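Long-range contacts in WZI (Escherichia coli, PDB 2YNK), which is an outer-membrane, carbohydrate-binding beta-barrel protein that takes part in the assembly of the group 1 capsule: residues 152-161 / 288-296; 305-313 / 325-336. All coordinates share one frame; numbering follows the deposited sequence.

Contact 1 of 2, residues 152-161 / 288-296; sequences WGPGYEGSLI and SFYGQMIGE
Two near-trans torsions, chi1 180° and chi2 174°, stretch Gln-292 straight off its strand and carry its terminal amide to Trp-152 and Leu-160. Gln-292 NE2, with its partner close to the amide plane, donates to Trp-152 O at 3.0 Å, while Leu-160 N gives an almost straight bond of 3.0 Å to Gln-292 OE1, arriving from above the carbonyl plane. Ser-159 OG also donates to Trp-152 O, at 2.7 Å, from the face opposite Gln-292 NE2, and accepts from Ile-161 N, an ST turn.

Packing continues along the strand on both sides of the amide. Pro-154 CB rests 3.8 Å from Tyr-290 CB, and the carbonyl oxygen of Pro-154 sits over one face of the Tyr-290 ring. Tyr-290 OH, whose polar partner is Glu-328, comes in at the edge of the Tyr-156 ring, 3.6 Å from Tyr-156 CD2. Toward the other end, Leu-160 CB meets Ile-294 CG1 and Ile-161 CD1 meets Ile-294 CD1, each at 3.7 Å. One amide from the barrel wall thus meets a buried carbonyl and N-H of the irregular chain after strand 151-152, and, because NE2 donates while OE1 accepts, the two bonds probably fix which way round it lies.

Contact 2 of 2, residues 305-313 / 325-336; sequences ANMFLGGIE and WYLEAHDTRTNM
A beta hairpin of the barrel wall, made by strands 306-317 and 322-331, brings Phe-308 opposite Asp-331, and Gly-310 and Ile-312 opposite Ala-329 and Leu-327. These are the hydrogen-bonded pairs, each closed by two backbone bonds; Gly-310 N reaches Ala-329 O at 2.9 Å and Ala-329 N returns to Gly-310 O at 2.7 Å. Strands 306-313 and 325-331 run antiparallel, 173° between their directions, their axes 4.6 Å apart at closest approach.

Between these pairs lie the non-hydrogen-bonded ones. In one of them Leu-309 and His-330 run alongside each other off the same face, and Leu-309 CD1 sits over one face of the imidazole, offset toward the rim, 3.4 Å from the ring centroid, in a CH-pi contact. The ring is also held in its own plane: His-330 NE2 donates to Glu-328 OE2 at 2.7 Å, on the anti side of the carboxylate, and ND1 pairs with Asp-361.

As expected of an antiparallel barrel, side chains alternate between faces, and this polar set shares its face with Glu-313 and Tyr-326. On the other face Ile-312 CG2 packs on Leu-327 CB at 3.8 Å, consistent with both residues facing lipid, and also meets Trp-325 CZ3.

Past the strand's end the chain turns back. Asp-331 OD1 accepts from Arg-333 N in an Asx turn, while Arg-333 grips OD2 side-on through NE and NH2, a salt bridge. Asn-335 pairs twice with Asn-306: its N donates to Asn-306 O at 3.1 Å, and its OD1 accepts a longer 3.3 Å bond from Asn-306 N. Met-336, from the same loop, brings SE obliquely to the Phe-308 ring, a Met-aromatic contact.

Overall arrangement
Contacts 1 and 2 show how a barrel wall and its filling are joined. Strands 287-295 and 306-317 are neighbours in the closed antiparallel sheet, so contact 2 extends laterally the wall against which the 152-161 loop of contact 1 is packed; the contact centres lie about 7 Å apart. Carboxylates and phenols connect them: Tyr-290 OH and Glu-328 OE1 are 2.5 Å apart, and Glu-157 OE1 and Tyr-326 OH 2.6 Å, both probable hydrogen bonds. Tyr-156 N also bonds Glu-328 OE1, tying the loop to the hairpin. The bound alkanes stay at some distance: a hexane lies about 8 Å from the Trp-152 side chain, and a hexane and a dodecane each about 12 Å from that of Trp-325.

Contact 1 of 2, residues 152-161 / 288-296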
loop_
_atom_site.group_PDB
_atom_site.type_symbol
_atom_site.label_atom_id
_atom_site.label_comp_id
_atom_site.label_asym_id
_atom_site.label_seq_id
_atom_site.Cartn_x
_atom_site.Cartn_y
_atom_site.Cartn_z
ATOM N N TRP A 152 -2.139 -1.918 4.411
ATOM C CA TRP A 152 -2.071 -2.522 5.744
ATOM C C TRP A 152 -0.931 -3.503 5.880
ATOM O O TRP A 152 -1.026 -4.660 5.445
ATOM C CB TRP A 152 -3.392 -3.189 6.076
ATOM C CG TRP A 152 -4.465 -2.217 6.483
ATOM C CD1 TRP A 152 -4.455 -0.827 6.378
ATOM C CD2 TRP A 152 -5.773 -2.539 7.043
ATOM N NE1 TRP A 152 -5.627 -0.296 6.839
ATOM C CE2 TRP A 152 -6.450 -1.265 7.262
ATOM C CE3 TRP A 152 -6.426 -3.713 7.371
ATOM C CZ2 TRP A 152 -7.712 -1.195 7.798
ATOM C CZ3 TRP A 152 -7.700 -3.635 7.915
ATOM C CH2 TRP A 152 -8.329 -2.406 8.122
ATOM N N GLY A 153 0.164 -3.037 6.492
ATOM C CA GLY A 153 1.276 -3.904 6.845
ATOM C C GLY A 153 2.620 -3.421 6.354
ATOM O O GLY A 153 2.703 -2.435 5.633
ATOM N N PRO A 154 3.688 -4.134 6.731
ATOM C CA PRO A 154 5.052 -3.695 6.495
ATOM C C PRO A 154 5.641 -4.135 5.166
ATOM O O PRO A 154 6.786 -3.789 4.858
ATOM C CB PRO A 154 5.812 -4.359 7.636
ATOM C CG PRO A 154 5.081 -5.640 7.846
ATOM C CD PRO A 154 3.647 -5.407 7.471
ATOM N N GLY A 155 4.874 -4.875 4.378
ATOM C CA GLY A 155 5.380 -5.399 3.126
ATOM C C GLY A 155 5.550 -4.307 2.104
ATOM O O GLY A 155 4.881 -3.273 2.177
ATOM N N TYR A 156 6.455 -4.548 1.155
ATOM C CA TYR A 156 6.692 -3.640 0.042
ATOM C C TYR A 156 6.036 -4.132 -1.243
ATOM O O TYR A 156 5.683 -3.336 -2.112
ATOM C CB TYR A 156 8.195 -3.442 -0.168
ATOM C CG TYR A 156 8.819 -2.526 0.864
ATOM C CD1 TYR A 156 8.664 -1.154 0.776
ATOM C CD2 TYR A 156 9.537 -3.038 1.938
ATOM C CE1 TYR A 156 9.224 -0.303 1.720
ATOM C CE2 TYR A 156 10.104 -2.199 2.884
ATOM C CZ TYR A 156 9.946 -0.829 2.769
ATOM O OH TYR A 156 10.482 0.018 3.704
ATOM N N GLU A 157 5.870 -5.444 -1.358
ATOM C CA GLU A 157 5.343 -6.046 -2.581
ATOM C C GLU A 157 3.817 -6.221 -2.535
ATOM O O GLU A 157 3.164 -6.321 -3.573
ATOM C CB GLU A 157 6.016 -7.392 -2.825
ATOM C CG GLU A 157 6.314 -7.648 -4.295
ATOM C CD GLU A 157 7.565 -6.937 -4.761
ATOM O OE1 GLU A 157 8.543 -6.902 -3.987
ATOM O OE2 GLU A 157 7.575 -6.422 -5.897
ATOM N N GLY A 158 3.266 -6.239 -1.325
ATOM C CA GLY A 158 1.847 -6.480 -1.115
ATOM C C GLY A 158 1.445 -6.406 0.346
ATOM O O GLY A 158 2.290 -6.481 1.244
ATOM N N SER A 159 0.155 -6.200 0.573
ATOM C CA SER A 159 -0.475 -6.532 1.836
ATOM C C SER A 159 -1.326 -7.775 1.627
ATOM O O SER A 159 -2.029 -7.883 0.637
ATOM C CB SER A 159 -1.372 -5.403 2.314
ATOM O OG SER A 159 -2.259 -5.886 3.316
ATOM N N LEU A 160 -1.290 -8.698 2.573
ATOM C CA LEU A 160 -2.091 -9.912 2.472
ATOM C C LEU A 160 -3.563 -9.677 2.791
ATOM O O LEU A 160 -4.390 -10.575 2.567
ATOM C CB LEU A 160 -1.566 -10.995 3.417
ATOM C CG LEU A 160 -0.130 -11.482 3.229
ATOM C CD1 LEU A 160 0.227 -12.433 4.369
ATOM C CD2 LEU A 160 0.071 -12.144 1.876
ATOM N N ILE A 161 -3.897 -8.491 3.303
ATOM C CA ILE A 161 -5.251 -8.225 3.803
ATOM C C ILE A 161 -5.924 -7.005 3.189
ATOM O O ILE A 161 -7.098 -7.065 2.859
ATOM C CB ILE A 161 -5.259 -8.080 5.338
ATOM C CG1 ILE A 161 -6.704 -7.988 5.849
ATOM C CG2 ILE A 161 -4.412 -6.884 5.777
ATOM C CD1 ILE A 161 -6.901 -8.507 7.258
ATOM N N SER A 288 16.226 -4.144 8.807
ATOM C CA SER A 288 15.065 -4.610 9.545
ATOM C C SER A 288 14.549 -5.872 8.915
ATOM O O SER A 288 14.854 -6.170 7.766
ATOM C CB SER A 288 13.953 -3.568 9.535
ATOM O OG SER A 288 14.429 -2.297 9.925
ATOM N N PHE A 289 13.768 -6.621 9.673
ATOM C CA PHE A 289 13.015 -7.704 9.088
ATOM C C PHE A 289 11.571 -7.636 9.563
ATOM O O PHE A 289 11.287 -7.147 10.663
ATOM C CB PHE A 289 13.675 -9.069 9.334
ATOM C CG PHE A 289 13.727 -9.498 10.774
ATOM C CD1 PHE A 289 14.774 -9.099 11.599
ATOM C CD2 PHE A 289 12.762 -10.355 11.293
ATOM C CE1 PHE A 289 14.840 -9.519 12.926
ATOM C CE2 PHE A 289 12.822 -10.785 12.617
ATOM C CZ PHE A 289 13.861 -10.365 13.438
ATOM N N TYR A 290 10.670 -8.091 8.694
ATOM C CA TYR A 290 9.243 -7.973 8.919
ATOM C C TYR A 290 8.482 -9.215 8.452
ATOM O O TYR A 290 8.981 -10.004 7.652
ATOM C CB TYR A 290 8.716 -6.732 8.205
ATOM C CG TYR A 290 9.079 -6.658 6.733
ATOM C CD1 TYR A 290 8.318 -7.333 5.774
ATOM C CD2 TYR A 290 10.172 -5.912 6.298
ATOM C CE1 TYR A 290 8.643 -7.277 4.434
ATOM C CE2 TYR A 290 10.503 -5.847 4.953
ATOM C CZ TYR A 290 9.729 -6.532 4.022
ATOM O OH TYR A 290 10.034 -6.482 2.680
ATOM N N GLY A 291 7.262 -9.364 8.961
ATOM C CA GLY A 291 6.396 -10.495 8.626
ATOM C C GLY A 291 4.918 -10.187 8.810
ATOM O O GLY A 291 4.546 -9.298 9.578
ATOM N N GLN A 292 4.075 -10.922 8.094
ATOM C CA GLN A 292 2.631 -10.740 8.178
ATOM C C GLN A 292 1.941 -12.079 7.986
ATOM O O GLN A 292 2.313 -12.853 7.096
ATOM C CB GLN A 292 2.160 -9.742 7.113
ATOM C CG GLN A 292 0.659 -9.477 7.110
ATOM C CD GLN A 292 0.259 -8.373 6.147
ATOM O OE1 GLN A 292 0.543 -8.446 4.950
ATOM N NE2 GLN A 292 -0.403 -7.340 6.669
HETATM N N MSE A 293 0.945 -12.352 8.822
HETATM C CA MSE A 293 0.217 -13.615 8.756
HETATM C C MSE A 293 -1.255 -13.349 8.835
HETATM O O MSE A 293 -1.782 -13.115 9.913
HETATM C CB MSE A 293 0.658 -14.524 9.900
HETATM C CG MSE A 293 0.017 -15.910 9.808
HETATM SE SE MSE A 293 0.252 -16.876 11.511
HETATM C CE MSE A 293 -0.153 -18.709 10.910
ATOM N N ILE A 294 -1.932 -13.388 7.690
ATOM C CA ILE A 294 -3.380 -13.219 7.646
ATOM C C ILE A 294 -4.044 -14.552 7.376
ATOM O O ILE A 294 -3.579 -15.311 6.529
ATOM C CB ILE A 294 -3.807 -12.252 6.547
ATOM C CG1 ILE A 294 -3.160 -10.890 6.769
ATOM C CG2 ILE A 294 -5.319 -12.120 6.539
ATOM C CD1 ILE A 294 -3.665 -10.170 7.999
ATOM N N GLY A 295 -5.129 -14.825 8.096
ATOM C CA GLY A 295 -5.863 -16.086 7.968
ATOM C C GLY A 295 -7.284 -15.879 7.481
ATOM O O GLY A 295 -7.855 -14.804 7.656
ATOM N N GLU A 296 -7.858 -16.914 6.875
ATOM C CA GLU A 296 -9.214 -16.833 6.344
ATOM C C GLU A 296 -10.293 -17.195 7.368
ATOM O O GLU A 296 -11.419 -16.706 7.273
ATOM C CB GLU A 296 -9.344 -17.696 5.093
ATOM C CG GLU A 296 -8.849 -16.999 3.831
ATOM C CD GLU A 296 -9.832 -15.987 3.267
ATOM O OE1 GLU A 296 -10.857 -15.678 3.921
ATOM O OE2 GLU A 296 -9.568 -15.494 2.152
#

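Contact 2 of 2, residues 305-313 / 325-336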
loop_
_atom_site.group_PDB
_atom_site.type_symbol
_atom_site.label_atom_id
_atom_site.label_comp_id
_atom_site.label_asym_id
_atom_site.label_seq_id
_atom_site.Cartn_x
_atom_site.Cartn_y
_atom_site.Cartn_z
ATOM N N ALA A 305 -6.184 -21.133 8.437
ATOM C CA ALA A 305 -6.178 -21.100 6.967
ATOM C C ALA A 305 -5.313 -19.929 6.490
ATOM O O ALA A 305 -5.764 -19.058 5.734
ATOM C CB ALA A 305 -7.594 -20.993 6.436
ATOM N N ASN A 306 -4.057 -19.951 6.937
ATOM C CA ASN A 306 -3.192 -18.774 6.941
ATOM C C ASN A 306 -2.338 -18.562 5.700
ATOM O O ASN A 306 -1.700 -19.481 5.203
ATOM C CB ASN A 306 -2.269 -18.813 8.163
ATOM C CG ASN A 306 -3.006 -18.534 9.449
ATOM O OD1 ASN A 306 -3.513 -17.434 9.655
ATOM N ND2 ASN A 306 -3.065 -19.525 10.324
HETATM N N MSE A 307 -2.330 -17.318 5.231
HETATM C CA MSE A 307 -1.403 -16.860 4.199
HETATM C C MSE A 307 -0.244 -16.206 4.889
HETATM O O MSE A 307 -0.411 -15.600 5.944
HETATM C CB MSE A 307 -2.104 -15.865 3.283
HETATM C CG MSE A 307 -3.258 -16.570 2.578
HETATM SE SE MSE A 307 -4.301 -15.264 1.561
HETATM C CE MSE A 307 -5.237 -14.403 3.069
ATOM N N PHE A 308 0.936 -16.322 4.293
ATOM C CA PHE A 308 2.161 -15.858 4.917
ATOM C C PHE A 308 2.928 -14.856 4.069
ATOM O O PHE A 308 2.847 -14.852 2.830
ATOM C CB PHE A 308 3.060 -17.043 5.222
ATOM C CG PHE A 308 2.513 -17.947 6.277
ATOM C CD1 PHE A 308 1.660 -18.992 5.938
ATOM C CD2 PHE A 308 2.841 -17.751 7.613
ATOM C CE1 PHE A 308 1.152 -19.833 6.912
ATOM C CE2 PHE A 308 2.337 -18.589 8.591
ATOM C CZ PHE A 308 1.490 -19.632 8.240
ATOM N N LEU A 309 3.679 -14.012 4.770
ATOM C CA LEU A 309 4.525 -13.012 4.148
ATOM C C LEU A 309 5.668 -12.666 5.095
ATOM O O LEU A 309 5.455 -12.494 6.292
ATOM C CB LEU A 309 3.703 -11.775 3.830
ATOM C CG LEU A 309 4.438 -10.512 3.375
ATOM C CD1 LEU A 309 3.482 -9.678 2.528
ATOM C CD2 LEU A 309 5.007 -9.711 4.554
ATOM N N GLY A 310 6.873 -12.581 4.545
ATOM C CA GLY A 310 8.055 -12.226 5.306
ATOM C C GLY A 310 9.046 -11.503 4.423
ATOM O O GLY A 310 9.029 -11.657 3.201
ATOM N N GLY A 311 9.905 -10.701 5.045
ATOM C CA GLY A 311 10.947 -9.983 4.319
ATOM C C GLY A 311 12.037 -9.366 5.185
ATOM O O GLY A 311 11.945 -9.311 6.418
ATOM N N ILE A 312 13.078 -8.896 4.516
ATOM C CA ILE A 312 14.210 -8.277 5.174
ATOM C C ILE A 312 14.572 -7.054 4.344
ATOM O O ILE A 312 14.566 -7.120 3.112
ATOM C CB ILE A 312 15.386 -9.276 5.274
ATOM C CG1 ILE A 312 16.552 -8.678 6.054
ATOM C CG2 ILE A 312 15.844 -9.725 3.894
ATOM C CD1 ILE A 312 17.752 -9.598 6.124
ATOM N N GLU A 313 14.856 -5.935 5.011
ATOM C CA GLU A 313 15.167 -4.681 4.314
ATOM C C GLU A 313 16.396 -4.006 4.906
ATOM O O GLU A 313 16.683 -4.149 6.096
ATOM C CB GLU A 313 13.977 -3.714 4.353
ATOM C CG GLU A 313 13.361 -3.521 5.732
ATOM C CD GLU A 313 12.278 -2.455 5.767
ATOM O OE1 GLU A 313 12.539 -1.315 5.322
ATOM O OE2 GLU A 313 11.161 -2.759 6.249
ATOM N N TRP A 325 17.054 -1.360 -0.179
ATOM C CA TRP A 325 16.841 -2.696 -0.715
ATOM C C TRP A 325 15.956 -3.521 0.160
ATOM O O TRP A 325 15.917 -3.327 1.376
ATOM C CB TRP A 325 18.168 -3.409 -0.944
ATOM C CG TRP A 325 18.885 -3.773 0.331
ATOM C CD1 TRP A 325 19.862 -3.039 0.999
ATOM C CD2 TRP A 325 18.702 -4.982 1.143
ATOM N NE1 TRP A 325 20.278 -3.691 2.128
ATOM C CE2 TRP A 325 19.624 -4.856 2.277
ATOM C CE3 TRP A 325 17.897 -6.106 1.051
ATOM C CZ2 TRP A 325 19.716 -5.828 3.259
ATOM C CZ3 TRP A 325 18.001 -7.081 2.049
ATOM C CH2 TRP A 325 18.890 -6.943 3.124
ATOM N N TYR A 326 15.224 -4.443 -0.455
ATOM C CA TYR A 326 14.442 -5.407 0.303
ATOM C C TYR A 326 14.440 -6.768 -0.382
ATOM O O TYR A 326 14.634 -6.870 -1.593
ATOM C CB TYR A 326 13.014 -4.892 0.559
ATOM C CG TYR A 326 12.138 -4.787 -0.669
ATOM C CD1 TYR A 326 11.722 -5.929 -1.350
ATOM C CD2 TYR A 326 11.697 -3.559 -1.138
ATOM C CE1 TYR A 326 10.920 -5.849 -2.468
ATOM C CE2 TYR A 326 10.891 -3.472 -2.258
ATOM C CZ TYR A 326 10.508 -4.625 -2.921
ATOM O OH TYR A 326 9.710 -4.565 -4.048
ATOM N N LEU A 327 14.245 -7.810 0.412
ATOM C CA LEU A 327 14.046 -9.155 -0.104
ATOM C C LEU A 327 12.812 -9.688 0.604
ATOM O O LEU A 327 12.759 -9.685 1.836
ATOM C CB LEU A 327 15.267 -10.034 0.158
ATOM C CG LEU A 327 15.277 -11.400 -0.541
ATOM C CD1 LEU A 327 15.010 -11.253 -2.033
ATOM C CD2 LEU A 327 16.592 -12.142 -0.317
ATOM N N GLU A 328 11.816 -10.120 -0.169
ATOM C CA GLU A 328 10.492 -10.379 0.377
ATOM C C GLU A 328 9.858 -11.647 -0.223
ATOM O O GLU A 328 9.889 -11.844 -1.440
ATOM C CB GLU A 328 9.611 -9.149 0.118
ATOM C CG GLU A 328 8.304 -9.129 0.899
ATOM C CD GLU A 328 7.578 -7.797 0.824
ATOM O OE1 GLU A 328 8.241 -6.740 0.898
ATOM O OE2 GLU A 328 6.331 -7.797 0.704
ATOM N N ALA A 329 9.288 -12.498 0.636
ATOM C CA ALA A 329 8.642 -13.749 0.204
ATOM C C ALA A 329 7.168 -13.778 0.605
ATOM O O ALA A 329 6.839 -13.422 1.732
ATOM C CB ALA A 329 9.368 -14.955 0.781
ATOM N N HIS A 330 6.290 -14.176 -0.319
ATOM C CA HIS A 330 4.854 -14.299 -0.043
ATOM C C HIS A 330 4.376 -15.697 -0.298
ATOM O O HIS A 330 4.892 -16.384 -1.172
ATOM C CB HIS A 330 4.047 -13.391 -0.960
ATOM C CG HIS A 330 4.260 -11.915 -0.736
ATOM N ND1 HIS A 330 3.417 -11.000 -1.224
ATOM C CD2 HIS A 330 5.249 -11.209 -0.048
ATOM C CE1 HIS A 330 3.842 -9.773 -0.886
ATOM N NE2 HIS A 330 4.963 -9.905 -0.166
ATOM N N ASP A 331 3.359 -16.125 0.445
ATOM C CA ASP A 331 2.646 -17.364 0.130
ATOM C C ASP A 331 1.158 -17.187 0.414
ATOM O O ASP A 331 0.738 -17.123 1.569
ATOM C CB ASP A 331 3.213 -18.546 0.929
ATOM C CG ASP A 331 2.642 -19.890 0.476
ATOM O OD1 ASP A 331 1.402 -20.036 0.494
ATOM O OD2 ASP A 331 3.427 -20.804 0.114
ATOM N N THR A 332 0.361 -17.111 -0.650
ATOM C CA THR A 332 -1.080 -16.904 -0.515
ATOM C C THR A 332 -1.889 -18.186 -0.757
ATOM O O THR A 332 -3.087 -18.136 -1.051
ATOM C CB THR A 332 -1.566 -15.756 -1.417
ATOM O OG1 THR A 332 -1.303 -16.079 -2.787
ATOM C CG2 THR A 332 -0.850 -14.460 -1.037
ATOM N N ARG A 333 -1.239 -19.334 -0.616
ATOM C CA ARG A 333 -1.966 -20.587 -0.457
ATOM C C ARG A 333 -2.480 -20.676 0.979
ATOM O O ARG A 333 -2.176 -19.816 1.810
ATOM C CB ARG A 333 -1.058 -21.781 -0.759
ATOM C CG ARG A 333 -0.535 -21.820 -2.186
ATOM C CD ARG A 333 0.429 -22.972 -2.395
ATOM N NE ARG A 333 1.708 -22.722 -1.739
ATOM C CZ ARG A 333 2.701 -23.604 -1.675
ATOM N NH1 ARG A 333 2.581 -24.808 -2.229
ATOM N NH2 ARG A 333 3.824 -23.276 -1.050
ATOM N N THR A 334 -3.259 -21.712 1.270
ATOM C CA THR A 334 -3.683 -21.982 2.639
ATOM C C THR A 334 -2.698 -22.943 3.301
ATOM O O THR A 334 -2.548 -24.101 2.878
ATOM C CB THR A 334 -5.112 -22.525 2.692
ATOM O OG1 THR A 334 -6.024 -21.432 2.525
ATOM C CG2 THR A 334 -5.382 -23.201 4.031
ATOM N N ASN A 335 -2.023 -22.439 4.333
ATOM C CA ASN A 335 -0.952 -23.159 5.006
ATOM C C ASN A 335 0.085 -23.711 4.032
ATOM O O ASN A 335 0.539 -24.838 4.176
ATOM C CB ASN A 335 -1.525 -24.287 5.864
ATOM C CG ASN A 335 -2.532 -23.793 6.881
ATOM O OD1 ASN A 335 -2.389 -22.700 7.438
ATOM N ND2 ASN A 335 -3.551 -24.604 7.141
HETATM N N MSE A 336 0.446 -22.909 3.034
HETATM C CA MSE A 336 1.515 -23.256 2.102
HETATM C C MSE A 336 1.354 -24.622 1.491
HETATM O O MSE A 336 2.334 -25.329 1.288
HETATM C CB MSE A 336 2.855 -23.196 2.830
HETATM C CG MSE A 336 2.981 -21.975 3.728
HETATM SE SE MSE A 336 4.879 -21.711 4.197
HETATM C CE MSE A 336 4.816 -22.557 5.985
#